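Tol-Pal system protein TolB (Acinetobacter baumannii, PDB 7MX5) probably acts as the periplasmic component of the Tol-Pal system, helping the outer membrane to invaginate during cell division and to keep its integrity. Local coordinates at residues I17-F22 with Y70-Q75; A53-I58 with E84-L89; K315-H320 with V329-I334; N340-T345 with Q358-A363. All coordinates share one frame; numbering follows the deposited sequence.

How the contacts relate
From the N terminus, contact 1 closes the loop between 17-22 and 70-75, joining parallel neighbours in the mixed sheet of the amino-terminal domain. Contact 2 starts within that loop, at 53-58, and ends beyond it, at 84-89, so the two cross along the chain; strands 70-78 and 83-91, adjacent in the sheet, bring them together. Much later, contact 3 closes a hairpin within one propeller blade, and contact 4 follows in series, joining that blade's last strand to strand 359-366 of the next sheet. Contacts 3 and 4 touch through strands 328-333 and 339-344, whereas the centres of contacts 1 and 3 are about 37 Å apart.

Contact 1: I17-F22 with Y70-Q75; sequences IAIVPF and YVVTGQ
I17, A18 and I19 pair in parallel with Y70, V71 and V72, the short strand segments lying 4.5 Å apart at closest approach with 21° between their directions. A18 is held through both its N-H and its carbonyl, which bond to the residues one place before and one after its partner V71: its N donates to Y70 O at 2.8 Å and its O accepts from V72 N at 2.6 Å. A third rung, V20 N to V72 O at 2.9 Å, carries the ladder just past the end of the first strand. On one face I17 CG2 meets V72 CG2 at 3.7 Å; I17 turns this methyl anti to the backbone N (CG1 has chi1 -53°), and its longer branch, CG1, passes obliquely over CB of Y70 at 4.2 Å. Beta-branched isoleucine and valine suit these places because they favour an extended backbone and fill the buried face without polar groups. On the other face the small A18 sits beside V71, and V20 reaches toward V71 and T73. Beyond the ladder, F22 lays its ring on the backbone of the second strand: G74 CA lies 3.7 Å from the ring centroid, over the face but offset toward the rim, a CH-pi contact. Glycine fits because the absence of a CB lets the ring settle directly on the main chain, while V72 CG1 stands at the ring edge. I17 and I19 pack on helix 29-37 and V72 on helix 110-126, whereas A18 and V71 lie against W63 of helix 60-65. At the flanks, strand 16-19 pairs with 43-45 and strand 70-78 with 83-91.

Contact 2: A53-I58 with E84-L89; sequences AAINQI and EVHYQL
The type II beta turn from A54 to Q57 brings I55 and N56 against H86 and Q88, docking a loop of the amino-terminal domain on strand 83-91 of its mixed sheet. N56, third in the turn, has a positive phi, a conformation that asparagine tolerates better than most residues. Its backbone N donates to Q88 OE1 at 2.9 Å, almost straight at 170°, so the glutamine amide binds the N-H of the turn's third residue. The same amide offers NE2 to N56 OD1. The modelled length of this second bond, 2.5 Å, is very short and its exact value is doubtful. The side chains of N56 and Q88 cross at about a right angle, with their amide planes 45° apart. Glutamine suits this place: its chain, extended beyond CG, carries an acceptor and a donor from the strand to the loop. N100 OD1 takes hydrogen bonds from both Q88 NE2 and H86 NE2, helping to position the pair, while T73 OG1 makes a weak bond to Q88 OE1. On the opposite face of the strand, Y87 and L89 pack on helix 110-126. The apolar half of the contact belongs to I55, whose CG2 touches H86 CE1 at 3.8 Å, and whose CD1 stands over the centre of the imidazole, 4.3 Å from its centroid and only 9° off the normal.

Contact 3: K315-H320 with V329-I334; sequences KIALVH and VAIQDI
A317 and I331 face each other as a non-hydrogen-bonded pair, and I331 bends its CD1 over to touch A317 CB at 3.7 Å; alanine leaves room for that long branch. Towards the hairpin's open end K315 bonds D333 in a salt bridge. The bend at chi2 (-87°) helps turn its chain across I331 to the carboxylate, although the modelled 2.4 Å from K315 NZ to D333 OD2 is doubtfully short. On the reverse face L318 CD2 lies 3.3 Å from A330 O, H320 CB meets A330 CB at 3.6 Å, and I316 CG1 crosses I334 CG1 at 3.8 Å. Small A330 suits its place between L318 and H320. The antiparallel ladder holds these groups in register: I316 and Q332 exchange two backbone hydrogen bonds, as do L318 and A330, all 3.0 Å between N and O. Farther out, N304 OD1 accepts from H320 ND1, and L297 O from Q332 NE2, fixing two polar ends. These are the two inner strands of a four-stranded propeller blade: strand 304-309 flanks 315-320, strand 339-344 flanks 328-333, and F353 of strand 352-353 packs on K315, A317 and I331.

Contact 4: N340-T345 with Q358-A363; sequences NILTPT and QMVVYA
L342 and V360 reach toward each other tip to tip, with L342 CD2 and V360 CG1 3.6 Å apart. V360 holds that methyl in the crowded position between backbone N and carbonyl carbon (chi1 56°). Next along, T343 and Y362 approach from opposite directions: T343 CG2 points at the phenol end, 3.2 Å from Y362 OH and 3.6 Å from Y362 CZ, meeting the ring obliquely. Tyrosine suits the place because its length spans short strand segments whose axes come no closer than 10.6 Å. Such side-chain packing joins neighbouring blades of the beta propeller, here the last strand of one four-stranded sheet with strand 359-366 of the next. A classic beta bulge, in which L342 and T343 both face V329, lets these two consecutive residues direct their side chains toward the neighbouring blade. V329 also touches Y362, so the tyrosine rests on two strands of the first sheet. T345 and Y362 slide past each other in opposite directions, T345 OG1 lying obliquely to the ring. The T345 hydroxyl, anti to the backbone N at chi1 177°, donates to a water at 2.7 Å from T345 OG1, and the water donates in turn to A363 O at 2.8 Å. T345 OG1 also takes a weak hydrogen bond from L347 N.

Contact 1: I17-F22 with Y70-Q75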
loop_
_atom_site.group_PDB
_atom_site.type_symbol
_atom_site.label_atom_id
_atom_site.label_comp_id
_atom_site.label_asym_id
_atom_site.label_seq_id
_atom_site.Cartn_x
_atom_site.Cartn_y
_atom_site.Cartn_z
ATOM N N ILE A 17 -19.844 -9.534 10.605
ATOM C CA ILE A 17 -19.941 -8.411 11.530
ATOM C C ILE A 17 -21.206 -7.638 11.193
ATOM O O ILE A 17 -21.272 -6.959 10.161
ATOM C CB ILE A 17 -18.709 -7.499 11.462
ATOM C CG1 ILE A 17 -17.427 -8.313 11.642
ATOM C CG2 ILE A 17 -18.800 -6.407 12.517
ATOM C CD1 ILE A 17 -16.174 -7.537 11.319
ATOM N N ALA A 18 -22.210 -7.737 12.060
ATOM C CA ALA A 18 -23.415 -6.936 11.906
ATOM C C ALA A 18 -23.128 -5.503 12.333
ATOM O O ALA A 18 -22.507 -5.267 13.374
ATOM C CB ALA A 18 -24.559 -7.520 12.733
ATOM N N ILE A 19 -23.568 -4.546 11.523
ATOM C CA ILE A 19 -23.403 -3.130 11.824
ATOM C C ILE A 19 -24.783 -2.485 11.768
ATOM O O ILE A 19 -25.353 -2.313 10.684
ATOM C CB ILE A 19 -22.413 -2.438 10.870
ATOM C CG1 ILE A 19 -22.441 -0.921 11.062
ATOM C CG2 ILE A 19 -22.663 -2.836 9.413
ATOM C CD1 ILE A 19 -21.577 -0.179 10.071
ATOM N N VAL A 20 -25.330 -2.158 12.931
ATOM C CA VAL A 20 -26.651 -1.524 12.979
ATOM C C VAL A 20 -26.534 -0.096 12.458
ATOM O O VAL A 20 -25.615 0.634 12.870
ATOM C CB VAL A 20 -27.200 -1.545 14.405
ATOM C CG1 VAL A 20 -28.484 -0.732 14.494
ATOM C CG2 VAL A 20 -27.433 -2.976 14.866
ATOM N N PRO A 21 -27.407 0.337 11.538
ATOM C CA PRO A 21 -27.399 1.744 11.109
ATOM C C PRO A 21 -27.441 2.701 12.287
ATOM O O PRO A 21 -28.350 2.631 13.121
ATOM C CB PRO A 21 -28.663 1.862 10.250
ATOM C CG PRO A 21 -28.954 0.479 9.780
ATOM C CD PRO A 21 -28.284 -0.503 10.703
ATOM N N PHE A 22 -26.453 3.588 12.372
ATOM C CA PHE A 22 -26.391 4.527 13.482
ATOM C C PHE A 22 -27.558 5.501 13.402
ATOM O O PHE A 22 -27.888 6.008 12.326
ATOM C CB PHE A 22 -25.067 5.301 13.472
ATOM C CG PHE A 22 -23.837 4.438 13.315
ATOM C CD1 PHE A 22 -23.845 3.095 13.660
ATOM C CD2 PHE A 22 -22.661 4.987 12.829
ATOM C CE1 PHE A 22 -22.711 2.317 13.515
ATOM C CE2 PHE A 22 -21.524 4.217 12.684
ATOM C CZ PHE A 22 -21.549 2.879 13.026
ATOM N N TYR A 70 -20.293 -10.812 15.936
ATOM C CA TYR A 70 -19.865 -9.447 16.217
ATOM C C TYR A 70 -20.915 -8.461 15.732
ATOM O O TYR A 70 -21.407 -8.573 14.604
ATOM C CB TYR A 70 -18.512 -9.153 15.559
ATOM C CG TYR A 70 -17.437 -10.152 15.925
ATOM C CD1 TYR A 70 -17.008 -10.286 17.239
ATOM C CD2 TYR A 70 -16.858 -10.965 14.960
ATOM C CE1 TYR A 70 -16.029 -11.200 17.581
ATOM C CE2 TYR A 70 -15.878 -11.882 15.292
ATOM C CZ TYR A 70 -15.467 -11.995 16.604
ATOM O OH TYR A 70 -14.491 -12.906 16.940
ATOM N N VAL A 71 -21.255 -7.498 16.588
ATOM C CA VAL A 71 -22.245 -6.472 16.284
ATOM C C VAL A 71 -21.643 -5.108 16.592
ATOM O O VAL A 71 -21.002 -4.923 17.632
ATOM C CB VAL A 71 -23.550 -6.680 17.083
ATOM C CG1 VAL A 71 -24.606 -5.670 16.653
ATOM C CG2 VAL A 71 -24.061 -8.102 16.912
ATOM N N VAL A 72 -21.853 -4.154 15.688
ATOM C CA VAL A 72 -21.333 -2.797 15.822
ATOM C C VAL A 72 -22.510 -1.836 15.912
ATOM O O VAL A 72 -23.428 -1.892 15.085
ATOM C CB VAL A 72 -20.413 -2.422 14.646
ATOM C CG1 VAL A 72 -19.966 -0.972 14.758
ATOM C CG2 VAL A 72 -19.213 -3.352 14.593
ATOM N N THR A 73 -22.482 -0.959 16.911
ATOM C CA THR A 73 -23.503 0.058 17.099
ATOM C C THR A 73 -22.850 1.433 17.144
ATOM O O THR A 73 -21.644 1.561 17.371
ATOM C CB THR A 73 -24.304 -0.186 18.384
ATOM O OG1 THR A 73 -23.411 -0.559 19.441
ATOM C CG2 THR A 73 -25.313 -1.302 18.171
ATOM N N GLY A 74 -23.657 2.468 16.924
ATOM C CA GLY A 74 -23.119 3.814 16.882
ATOM C C GLY A 74 -24.178 4.875 17.061
ATOM O O GLY A 74 -25.370 4.646 16.830
ATOM N N GLN A 75 -23.719 6.054 17.475
ATOM C CA GLN A 75 -24.568 7.221 17.676
ATOM C C GLN A 75 -23.816 8.451 17.192
ATOM O O GLN A 75 -22.658 8.657 17.568
ATOM C CB GLN A 75 -24.954 7.382 19.151
ATOM C CG GLN A 75 -26.082 8.371 19.397
ATOM C CD GLN A 75 -27.141 7.827 20.337
ATOM O OE1 GLN A 75 -27.885 6.910 19.990
ATOM N NE2 GLN A 75 -27.219 8.399 21.533
#

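Contact 2: A53-I58 with E84-L89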
loop_
_atom_site.group_PDB
_atom_site.type_symbol
_atom_site.label_atom_id
_atom_site.label_comp_id
_atom_site.label_asym_id
_atom_site.label_seq_id
_atom_site.Cartn_x
_atom_site.Cartn_y
_atom_site.Cartn_z
ATOM N N ALA A 53 -30.310 -3.415 17.952
ATOM C CA ALA A 53 -29.471 -3.022 19.074
ATOM C C ALA A 53 -29.009 -1.584 18.884
ATOM O O ALA A 53 -29.131 -1.006 17.801
ATOM C CB ALA A 53 -28.262 -3.957 19.223
ATOM N N ALA A 54 -28.473 -1.006 19.955
ATOM C CA ALA A 54 -28.017 0.378 19.937
ATOM C C ALA A 54 -26.896 0.533 20.959
ATOM O O ALA A 54 -26.339 -0.452 21.452
ATOM C CB ALA A 54 -29.182 1.337 20.207
ATOM N N ILE A 55 -26.565 1.786 21.276
ATOM C CA ILE A 55 -25.496 2.072 22.225
ATOM C C ILE A 55 -25.912 1.613 23.615
ATOM O O ILE A 55 -26.976 1.995 24.121
ATOM C CB ILE A 55 -25.155 3.570 22.214
ATOM C CG1 ILE A 55 -24.361 3.928 20.957
ATOM C CG2 ILE A 55 -24.379 3.953 23.467
ATOM C CD1 ILE A 55 -23.001 3.272 20.887
ATOM N N ASN A 56 -25.072 0.784 24.236
ATOM C CA ASN A 56 -25.292 0.259 25.583
ATOM C C ASN A 56 -26.619 -0.482 25.713
ATOM O O ASN A 56 -27.173 -0.583 26.812
ATOM C CB ASN A 56 -25.198 1.371 26.634
ATOM C CG ASN A 56 -23.774 1.844 26.855
ATOM O OD1 ASN A 56 -22.826 1.260 26.331
ATOM N ND2 ASN A 56 -23.617 2.906 27.635
ATOM N N GLN A 57 -27.141 -1.007 24.604
ATOM C CA GLN A 57 -28.360 -1.816 24.616
ATOM C C GLN A 57 -28.207 -2.891 23.546
ATOM O O GLN A 57 -28.404 -2.624 22.356
ATOM C CB GLN A 57 -29.604 -0.968 24.374
ATOM C CG GLN A 57 -30.891 -1.780 24.309
ATOM C CD GLN A 57 -31.646 -1.579 23.009
ATOM O OE1 GLN A 57 -32.052 -0.465 22.678
ATOM N NE2 GLN A 57 -31.834 -2.661 22.261
ATOM N N ILE A 58 -27.849 -4.099 23.970
ATOM C CA ILE A 58 -27.743 -5.240 23.069
ATOM C C ILE A 58 -27.955 -6.511 23.878
ATOM O O ILE A 58 -27.453 -6.645 24.999
ATOM C CB ILE A 58 -26.389 -5.256 22.322
ATOM C CG1 ILE A 58 -26.336 -6.423 21.333
ATOM C CG2 ILE A 58 -25.220 -5.310 23.300
ATOM C CD1 ILE A 58 -25.200 -6.333 20.342
ATOM N N GLU A 84 -19.811 14.211 16.317
ATOM C CA GLU A 84 -19.229 13.181 17.160
ATOM C C GLU A 84 -19.805 11.828 16.769
ATOM O O GLU A 84 -20.978 11.730 16.396
ATOM C CB GLU A 84 -19.515 13.452 18.639
ATOM C CG GLU A 84 -18.329 13.964 19.428
ATOM C CD GLU A 84 -18.719 14.447 20.811
ATOM O OE1 GLU A 84 -19.718 13.936 21.360
ATOM O OE2 GLU A 84 -18.026 15.337 21.349
ATOM N N VAL A 85 -18.981 10.789 16.851
ATOM C CA VAL A 85 -19.432 9.420 16.636
ATOM C C VAL A 85 -19.081 8.608 17.876
ATOM O O VAL A 85 -17.906 8.500 18.248
ATOM C CB VAL A 85 -18.828 8.797 15.365
ATOM C CG1 VAL A 85 -17.321 9.014 15.298
ATOM C CG2 VAL A 85 -19.165 7.313 15.292
ATOM N N HIS A 86 -20.105 8.069 18.529
ATOM C CA HIS A 86 -19.945 7.153 19.652
ATOM C C HIS A 86 -20.278 5.759 19.141
ATOM O O HIS A 86 -21.441 5.467 18.843
ATOM C CB HIS A 86 -20.846 7.551 20.819
ATOM C CG HIS A 86 -20.647 6.717 22.047
ATOM N ND1 HIS A 86 -21.563 6.677 23.077
ATOM C CD2 HIS A 86 -19.639 5.889 22.409
ATOM C CE1 HIS A 86 -21.127 5.863 24.020
ATOM N NE2 HIS A 86 -19.961 5.372 23.640
ATOM N N TYR A 87 -19.264 4.906 19.026
ATOM C CA TYR A 87 -19.434 3.585 18.442
ATOM C C TYR A 87 -18.936 2.514 19.400
ATOM O O TYR A 87 -18.080 2.765 20.254
ATOM C CB TYR A 87 -18.703 3.467 17.094
ATOM C CG TYR A 87 -17.199 3.594 17.182
ATOM C CD1 TYR A 87 -16.586 4.840 17.175
ATOM C CD2 TYR A 87 -16.390 2.466 17.255
ATOM C CE1 TYR A 87 -15.212 4.960 17.250
ATOM C CE2 TYR A 87 -15.015 2.578 17.330
ATOM C CZ TYR A 87 -14.431 3.826 17.326
ATOM O OH TYR A 87 -13.062 3.944 17.399
ATOM N N GLN A 88 -19.489 1.311 19.248
ATOM C CA GLN A 88 -19.127 0.174 20.081
ATOM C C GLN A 88 -18.940 -1.058 19.209
ATOM O O GLN A 88 -19.480 -1.155 18.105
ATOM C CB GLN A 88 -20.187 -0.109 21.154
ATOM C CG GLN A 88 -20.427 1.032 22.124
ATOM C CD GLN A 88 -21.572 0.750 23.076
ATOM O OE1 GLN A 88 -22.630 0.269 22.669
ATOM N NE2 GLN A 88 -21.367 1.051 24.353
ATOM N N LEU A 89 -18.158 -2.003 19.727
ATOM C CA LEU A 89 -17.970 -3.311 19.110
ATOM C C LEU A 89 -18.270 -4.366 20.161
ATOM O O LEU A 89 -17.594 -4.423 21.193
ATOM C CB LEU A 89 -16.548 -3.473 18.566
ATOM C CG LEU A 89 -16.190 -4.844 17.985
ATOM C CD1 LEU A 89 -17.210 -5.276 16.942
ATOM C CD2 LEU A 89 -14.787 -4.832 17.397
#

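Contact 3: K315-H320 with V329-I334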
loop_
_atom_site.group_PDB
_atom_site.type_symbol
_atom_site.label_atom_id
_atom_site.label_comp_id
_atom_site.label_asym_id
_atom_site.label_seq_id
_atom_site.Cartn_x
_atom_site.Cartn_y
_atom_site.Cartn_z
ATOM N N LYS A 315 9.027 -10.348 5.612
ATOM C CA LYS A 315 8.424 -10.757 4.352
ATOM C C LYS A 315 8.989 -9.935 3.201
ATOM O O LYS A 315 9.448 -8.804 3.387
ATOM C CB LYS A 315 6.894 -10.612 4.381
ATOM C CG LYS A 315 6.225 -11.264 5.580
ATOM C CD LYS A 315 5.910 -12.726 5.304
ATOM C CE LYS A 315 5.051 -13.323 6.408
ATOM N NZ LYS A 315 5.367 -14.760 6.642
ATOM N N ILE A 316 8.942 -10.520 2.006
ATOM C CA ILE A 316 9.387 -9.871 0.779
ATOM C C ILE A 316 8.310 -10.065 -0.278
ATOM O O ILE A 316 7.961 -11.204 -0.609
ATOM C CB ILE A 316 10.728 -10.432 0.276
ATOM C CG1 ILE A 316 11.873 -10.024 1.204
ATOM C CG2 ILE A 316 11.001 -9.961 -1.146
ATOM C CD1 ILE A 316 13.207 -10.639 0.826
ATOM N N ALA A 317 7.787 -8.963 -0.805
ATOM C CA ALA A 317 6.917 -8.994 -1.973
ATOM C C ALA A 317 7.765 -8.742 -3.211
ATOM O O ALA A 317 8.512 -7.761 -3.266
ATOM C CB ALA A 317 5.801 -7.952 -1.866
ATOM N N LEU A 318 7.654 -9.629 -4.196
ATOM C CA LEU A 318 8.543 -9.585 -5.347
ATOM C C LEU A 318 7.792 -10.027 -6.594
ATOM O O LEU A 318 6.636 -10.452 -6.537
ATOM C CB LEU A 318 9.776 -10.470 -5.130
ATOM C CG LEU A 318 9.517 -11.978 -5.046
ATOM C CD1 LEU A 318 10.674 -12.753 -5.650
ATOM C CD2 LEU A 318 9.278 -12.415 -3.606
ATOM N N VAL A 319 8.474 -9.917 -7.730
ATOM C CA VAL A 319 7.983 -10.423 -9.005
ATOM C C VAL A 319 8.696 -11.738 -9.284
ATOM O O VAL A 319 9.929 -11.781 -9.368
ATOM C CB VAL A 319 8.213 -9.411 -10.140
ATOM C CG1 VAL A 319 8.101 -10.096 -11.495
ATOM C CG2 VAL A 319 7.218 -8.270 -10.035
ATOM N N HIS A 320 7.922 -12.812 -9.418
ATOM C CA HIS A 320 8.452 -14.158 -9.568
ATOM C C HIS A 320 7.988 -14.732 -10.898
ATOM O O HIS A 320 6.808 -14.625 -11.247
ATOM C CB HIS A 320 7.999 -15.049 -8.409
ATOM C CG HIS A 320 8.588 -16.424 -8.429
ATOM N ND1 HIS A 320 9.833 -16.707 -7.909
ATOM C CD2 HIS A 320 8.098 -17.596 -8.895
ATOM C CE1 HIS A 320 10.086 -17.995 -8.061
ATOM N NE2 HIS A 320 9.050 -18.557 -8.657
ATOM N N VAL A 329 3.176 -12.277 -8.678
ATOM C CA VAL A 329 3.449 -11.616 -7.407
ATOM C C VAL A 329 3.635 -12.703 -6.357
ATOM O O VAL A 329 2.754 -13.547 -6.164
ATOM C CB VAL A 329 2.317 -10.655 -7.021
ATOM C CG1 VAL A 329 2.584 -10.042 -5.654
ATOM C CG2 VAL A 329 2.162 -9.570 -8.075
ATOM N N ALA A 330 4.787 -12.702 -5.694
ATOM C CA ALA A 330 5.124 -13.747 -4.740
ATOM C C ALA A 330 5.548 -13.132 -3.415
ATOM O O ALA A 330 5.987 -11.981 -3.347
ATOM C CB ALA A 330 6.236 -14.661 -5.273
ATOM N N ILE A 331 5.410 -13.927 -2.356
ATOM C CA ILE A 331 5.790 -13.536 -1.004
ATOM C C ILE A 331 6.765 -14.578 -0.477
ATOM O O ILE A 331 6.431 -15.767 -0.407
ATOM C CB ILE A 331 4.571 -13.417 -0.076
ATOM C CG1 ILE A 331 3.535 -12.455 -0.661
ATOM C CG2 ILE A 331 5.002 -12.963 1.312
ATOM C CD1 ILE A 331 4.054 -11.053 -0.871
ATOM N N GLN A 332 7.965 -14.138 -0.109
ATOM C CA GLN A 332 8.966 -15.006 0.494
ATOM C C GLN A 332 9.167 -14.617 1.951
ATOM O O GLN A 332 9.353 -13.435 2.263
ATOM C CB GLN A 332 10.299 -14.933 -0.253
ATOM C CG GLN A 332 11.343 -15.906 0.283
ATOM C CD GLN A 332 12.690 -15.768 -0.396
ATOM O OE1 GLN A 332 12.884 -16.235 -1.519
ATOM N NE2 GLN A 332 13.635 -15.135 0.289
ATOM N N ASP A 333 9.125 -15.608 2.836
ATOM C CA ASP A 333 9.443 -15.389 4.238
ATOM C C ASP A 333 10.956 -15.302 4.402
ATOM O O ASP A 333 11.691 -16.168 3.921
ATOM C CB ASP A 333 8.874 -16.517 5.097
ATOM C CG ASP A 333 8.687 -16.111 6.546
ATOM O OD1 ASP A 333 9.682 -16.117 7.301
ATOM O OD2 ASP A 333 7.543 -15.782 6.929
ATOM N N ILE A 334 11.419 -14.248 5.076
ATOM C CA ILE A 334 12.856 -14.041 5.221
ATOM C C ILE A 334 13.452 -15.055 6.191
ATOM O O ILE A 334 14.559 -15.563 5.978
ATOM C CB ILE A 334 13.140 -12.592 5.658
ATOM C CG1 ILE A 334 12.868 -11.630 4.500
ATOM C CG2 ILE A 334 14.573 -12.443 6.146
ATOM C CD1 ILE A 334 12.580 -10.212 4.935
#

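Contact 4: N340-T345 with Q358-A363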
loop_
_atom_site.group_PDB
_atom_site.type_symbol
_atom_site.label_atom_id
_atom_site.label_comp_id
_atom_site.label_asym_id
_atom_site.label_seq_id
_atom_site.Cartn_x
_atom_site.Cartn_y
_atom_site.Cartn_z
ATOM N N ASN A 340 5.857 -17.930 -1.423
ATOM C CA ASN A 340 4.415 -18.076 -1.603
ATOM C C ASN A 340 4.003 -17.287 -2.839
ATOM O O ASN A 340 4.084 -16.054 -2.850
ATOM C CB ASN A 340 3.661 -17.586 -0.368
ATOM C CG ASN A 340 2.162 -17.484 -0.597
ATOM O OD1 ASN A 340 1.604 -18.154 -1.466
ATOM N ND2 ASN A 340 1.502 -16.644 0.192
ATOM N N ILE A 341 3.552 -17.993 -3.870
ATOM C CA ILE A 341 3.038 -17.345 -5.071
ATOM C C ILE A 341 1.628 -16.846 -4.781
ATOM O O ILE A 341 0.749 -17.624 -4.394
ATOM C CB ILE A 341 3.053 -18.301 -6.272
ATOM C CG1 ILE A 341 4.494 -18.663 -6.644
ATOM C CG2 ILE A 341 2.323 -17.676 -7.454
ATOM C CD1 ILE A 341 4.675 -19.095 -8.085
ATOM N N LEU A 342 1.410 -15.545 -4.965
ATOM C CA LEU A 342 0.138 -14.920 -4.626
ATOM C C LEU A 342 -0.828 -14.889 -5.807
ATOM O O LEU A 342 -1.988 -15.291 -5.672
ATOM C CB LEU A 342 0.379 -13.497 -4.111
ATOM C CG LEU A 342 -0.500 -12.999 -2.965
ATOM C CD1 LEU A 342 -0.705 -14.094 -1.932
ATOM C CD2 LEU A 342 0.120 -11.768 -2.329
ATOM N N THR A 343 -0.364 -14.423 -6.966
ATOM C CA THR A 343 -1.236 -14.188 -8.108
ATOM C C THR A 343 -0.407 -13.950 -9.364
ATOM O O THR A 343 0.746 -13.508 -9.271
ATOM C CB THR A 343 -2.141 -12.981 -7.841
ATOM O OG1 THR A 343 -2.958 -12.716 -8.988
ATOM C CG2 THR A 343 -1.300 -11.751 -7.527
ATOM N N PRO A 344 -0.941 -14.236 -10.549
ATOM C CA PRO A 344 -0.278 -13.781 -11.775
ATOM C C PRO A 344 -0.391 -12.271 -11.921
ATOM O O PRO A 344 -1.292 -11.629 -11.377
ATOM C CB PRO A 344 -1.032 -14.506 -12.898
ATOM C CG PRO A 344 -1.937 -15.489 -12.236
ATOM C CD PRO A 344 -2.124 -15.070 -10.818
ATOM N N THR A 345 0.557 -11.704 -12.663
ATOM C CA THR A 345 0.574 -10.273 -12.922
ATOM C C THR A 345 1.085 -10.022 -14.332
ATOM O O THR A 345 1.831 -10.830 -14.894
ATOM C CB THR A 345 1.440 -9.516 -11.903
ATOM O OG1 THR A 345 1.473 -8.123 -12.240
ATOM C CG2 THR A 345 2.857 -10.066 -11.887
ATOM N N GLN A 358 -0.480 -7.243 5.957
ATOM C CA GLN A 358 -1.539 -8.165 5.574
ATOM C C GLN A 358 -2.015 -7.961 4.144
ATOM O O GLN A 358 -2.643 -8.865 3.580
ATOM C CB GLN A 358 -2.730 -8.028 6.529
ATOM C CG GLN A 358 -2.372 -8.192 7.996
ATOM C CD GLN A 358 -1.528 -9.424 8.255
ATOM O OE1 GLN A 358 -0.403 -9.328 8.747
ATOM N NE2 GLN A 358 -2.069 -10.593 7.927
ATOM N N MET A 359 -1.732 -6.806 3.548
ATOM C CA MET A 359 -2.145 -6.489 2.191
ATOM C C MET A 359 -0.921 -6.187 1.335
ATOM O O MET A 359 0.177 -5.946 1.843
ATOM C CB MET A 359 -3.101 -5.289 2.168
ATOM C CG MET A 359 -4.493 -5.572 2.712
ATOM S SD MET A 359 -5.457 -6.665 1.655
ATOM C CE MET A 359 -6.920 -6.902 2.660
ATOM N N VAL A 360 -1.126 -6.199 0.022
ATOM C CA VAL A 360 -0.081 -5.839 -0.932
ATOM C C VAL A 360 -0.751 -5.266 -2.174
ATOM O O VAL A 360 -1.760 -5.793 -2.652
ATOM C CB VAL A 360 0.821 -7.046 -1.274
ATOM C CG1 VAL A 360 -0.004 -8.208 -1.799
ATOM C CG2 VAL A 360 1.892 -6.650 -2.280
ATOM N N VAL A 361 -0.195 -4.172 -2.684
ATOM C CA VAL A 361 -0.713 -3.518 -3.879
ATOM C C VAL A 361 0.301 -3.685 -5.002
ATOM O O VAL A 361 1.517 -3.715 -4.775
ATOM C CB VAL A 361 -1.030 -2.026 -3.624
ATOM C CG1 VAL A 361 0.240 -1.243 -3.325
ATOM C CG2 VAL A 361 -1.781 -1.420 -4.805
ATOM N N TYR A 362 -0.211 -3.819 -6.223
ATOM C CA TYR A 362 0.632 -3.994 -7.396
ATOM C C TYR A 362 -0.150 -3.557 -8.624
ATOM O O TYR A 362 -1.380 -3.460 -8.598
ATOM C CB TYR A 362 1.107 -5.446 -7.541
ATOM C CG TYR A 362 -0.013 -6.447 -7.719
ATOM C CD1 TYR A 362 -0.780 -6.862 -6.638
ATOM C CD2 TYR A 362 -0.304 -6.977 -8.970
ATOM C CE1 TYR A 362 -1.805 -7.775 -6.797
ATOM C CE2 TYR A 362 -1.328 -7.891 -9.138
ATOM C CZ TYR A 362 -2.073 -8.287 -8.048
ATOM O OH TYR A 362 -3.095 -9.194 -8.209
ATOM N N ALA A 363 0.582 -3.291 -9.701
ATOM C CA ALA A 363 -0.004 -2.856 -10.961
ATOM C C ALA A 363 -0.070 -4.031 -11.926
ATOM O O ALA A 363 0.918 -4.752 -12.103
ATOM C CB ALA A 363 0.803 -1.711 -11.573
HETATM O O HOH W 1 3.014 -6.322 -10.994
#